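Local coordinates for protein xylooligosaccharide oxidase (Myceliophthora thermophila, PDB 5L6G) that oxidises the C1 hydroxyl of xylooligosaccharides and related sugars to lactones, reducing oxygen to hydrogen peroxide with a bicovalently bound FAD, at residues T44-D49 with A62-P67. Residues are numbered along the deposited sequence; the frame is centred on the assembly and turned at random.
Sequences TEWKTD and AAIAKP
I64 lays its terminal methyl over one face of the W46 indole, a CH-pi contact in which CD1 of I64 stands 3.9 Å from the centroid of the W46 six-membered ring and 16° off the ring normal. CG1 of I64 follows toward the rim, 3.7 Å from CZ3 of W46. The same methyl has a second neighbour on the helix: CB of D49 lies 3.7 Å from CD1 of I64, which is thus wedged between side chains one helical turn apart. With CG anti to the backbone N (chi1 179°), the W46 side chain extends toward the strand, and the far edge of the ring, at CH2, comes within 4.1 Å of CA of A63. Helix 45-49 and strand 63-65 run nearly at right angles (82°), 10.0 Å apart at their axes. Strand 63-65 sits between strands 38-39 and 108-111 in a mixed four-stranded sheet; the helix lies on the side from which I64 projects, while A65 packs on A76 of helix 70-83. D49 turns its carboxylate to other partners, a salt bridge to R114 and a hydrogen bond to T39. Were W46 an alanine, the indole face would be gone, and the CD1 methyl of I64 would probably be left beside a gap and freer to turn. With no hydrogen bond passing between the segments, apolar contact joins helix to strand, while the buried carboxylate of D49 beside it is satisfied by T39 and R114.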
loop_
_atom_site.group_PDB
_atom_site.type_symbol
_atom_site.label_atom_id
_atom_site.label_comp_id
_atom_site.label_asym_id
_atom_site.label_seq_id
_atom_site.Cartn_x
_atom_site.Cartn_y
_atom_site.Cartn_z
ATOM N N THR A 44 8.554 -28.350 -6.055
ATOM C CA THR A 44 9.417 -27.442 -5.289
ATOM C C THR A 44 8.832 -26.039 -5.212
ATOM O O THR A 44 9.005 -25.346 -4.204
ATOM C CB THR A 44 10.822 -27.319 -5.937
ATOM O OG1 THR A 44 11.474 -28.594 -5.932
ATOM C CG2 THR A 44 11.701 -26.289 -5.205
ATOM N N GLU A 45 8.133 -25.624 -6.268
ATOM C CA GLU A 45 7.705 -24.230 -6.409
ATOM C C GLU A 45 6.469 -23.918 -5.588
ATOM O O GLU A 45 6.103 -22.757 -5.482
ATOM C CB GLU A 45 7.408 -23.873 -7.868
ATOM C CG GLU A 45 8.553 -24.152 -8.820
ATOM C CD GLU A 45 8.636 -25.619 -9.186
ATOM O OE1 GLU A 45 7.704 -26.127 -9.865
ATOM O OE2 GLU A 45 9.619 -26.270 -8.768
ATOM N N TRP A 46 5.814 -24.946 -5.043
ATOM C CA TRP A 46 4.652 -24.746 -4.189
ATOM C C TRP A 46 5.030 -23.883 -3.005
ATOM O O TRP A 46 4.384 -22.871 -2.735
ATOM C CB TRP A 46 4.114 -26.076 -3.673
ATOM C CG TRP A 46 2.944 -25.896 -2.770
ATOM C CD1 TRP A 46 2.963 -25.785 -1.406
ATOM C CD2 TRP A 46 1.578 -25.762 -3.166
ATOM N NE1 TRP A 46 1.685 -25.608 -0.933
ATOM C CE2 TRP A 46 0.816 -25.595 -1.991
ATOM C CE3 TRP A 46 0.921 -25.779 -4.398
ATOM C CZ2 TRP A 46 -0.573 -25.448 -2.016
ATOM C CZ3 TRP A 46 -0.455 -25.650 -4.422
ATOM C CH2 TRP A 46 -1.189 -25.478 -3.236
ATOM N N LYS A 47 6.084 -24.298 -2.311
ATOM C CA LYS A 47 6.566 -23.600 -1.127
ATOM C C LYS A 47 6.778 -22.127 -1.455
ATOM O O LYS A 47 6.290 -21.252 -0.751
ATOM C CB LYS A 47 7.869 -24.252 -0.633
ATOM C CG LYS A 47 8.469 -23.632 0.621
ATOM C CD LYS A 47 7.778 -24.114 1.888
ATOM C CE LYS A 47 8.354 -23.414 3.114
ATOM N NZ LYS A 47 7.521 -23.634 4.330
ATOM N N THR A 48 7.467 -21.857 -2.554
ATOM C CA THR A 48 7.745 -20.495 -2.972
ATOM C C THR A 48 6.464 -19.750 -3.288
ATOM O O THR A 48 6.215 -18.671 -2.749
ATOM C CB THR A 48 8.632 -20.499 -4.224
ATOM O OG1 THR A 48 9.869 -21.128 -3.899
ATOM C CG2 THR A 48 8.900 -19.098 -4.727
ATOM N N ASP A 49 5.634 -20.331 -4.156
ATOM C CA ASP A 49 4.410 -19.649 -4.586
ATOM C C ASP A 49 3.400 -19.443 -3.457
ATOM O O ASP A 49 2.701 -18.432 -3.424
ATOM C CB ASP A 49 3.757 -20.408 -5.752
ATOM C CG ASP A 49 4.487 -20.186 -7.075
ATOM O OD1 ASP A 49 5.301 -19.236 -7.159
ATOM O OD2 ASP A 49 4.247 -20.946 -8.037
ATOM N N ALA A 62 -5.976 -23.938 -1.873
ATOM C CA ALA A 62 -6.544 -25.100 -2.554
ATOM C C ALA A 62 -5.670 -25.502 -3.744
ATOM O O ALA A 62 -5.451 -26.683 -4.018
ATOM C CB ALA A 62 -7.950 -24.776 -3.014
ATOM N N ALA A 63 -5.183 -24.492 -4.456
ATOM C CA ALA A 63 -4.376 -24.701 -5.643
ATOM C C ALA A 63 -3.803 -23.361 -6.046
ATOM O O ALA A 63 -4.255 -22.315 -5.587
ATOM C CB ALA A 63 -5.210 -25.271 -6.778
ATOM N N ILE A 64 -2.779 -23.400 -6.879
ATOM C CA ILE A 64 -2.122 -22.172 -7.331
ATOM C C ILE A 64 -2.055 -22.182 -8.842
ATOM O O ILE A 64 -1.337 -22.997 -9.430
ATOM C CB ILE A 64 -0.700 -22.050 -6.742
ATOM C CG1 ILE A 64 -0.766 -22.018 -5.218
ATOM C CG2 ILE A 64 -0.023 -20.799 -7.298
ATOM C CD1 ILE A 64 0.591 -22.002 -4.533
ATOM N N ALA A 65 -2.847 -21.316 -9.461
ATOM C CA ALA A 65 -2.800 -21.129 -10.899
ATOM C C ALA A 65 -1.630 -20.196 -11.180
ATOM O O ALA A 65 -1.364 -19.277 -10.422
ATOM C CB ALA A 65 -4.107 -20.534 -11.408
ATOM N N LYS A 66 -0.953 -20.447 -12.286
ATOM C CA LYS A 66 0.255 -19.741 -12.637
ATOM C C LYS A 66 0.073 -19.127 -14.044
ATOM O O LYS A 66 0.726 -19.530 -14.996
ATOM C CB LYS A 66 1.391 -20.753 -12.573
ATOM C CG LYS A 66 2.779 -20.203 -12.702
ATOM C CD LYS A 66 3.804 -21.323 -12.521
ATOM C CE LYS A 66 3.780 -22.357 -13.633
ATOM N NZ LYS A 66 4.960 -23.259 -13.517
ATOM N N PRO A 67 -0.842 -18.159 -14.177
ATOM C CA PRO A 67 -1.173 -17.674 -15.515
ATOM C C PRO A 67 -0.009 -16.967 -16.211
ATOM O O PRO A 67 0.775 -16.288 -15.558
ATOM C CB PRO A 67 -2.296 -16.658 -15.256
ATOM C CG PRO A 67 -2.121 -16.252 -13.843
ATOM C CD PRO A 67 -1.695 -17.526 -13.166
#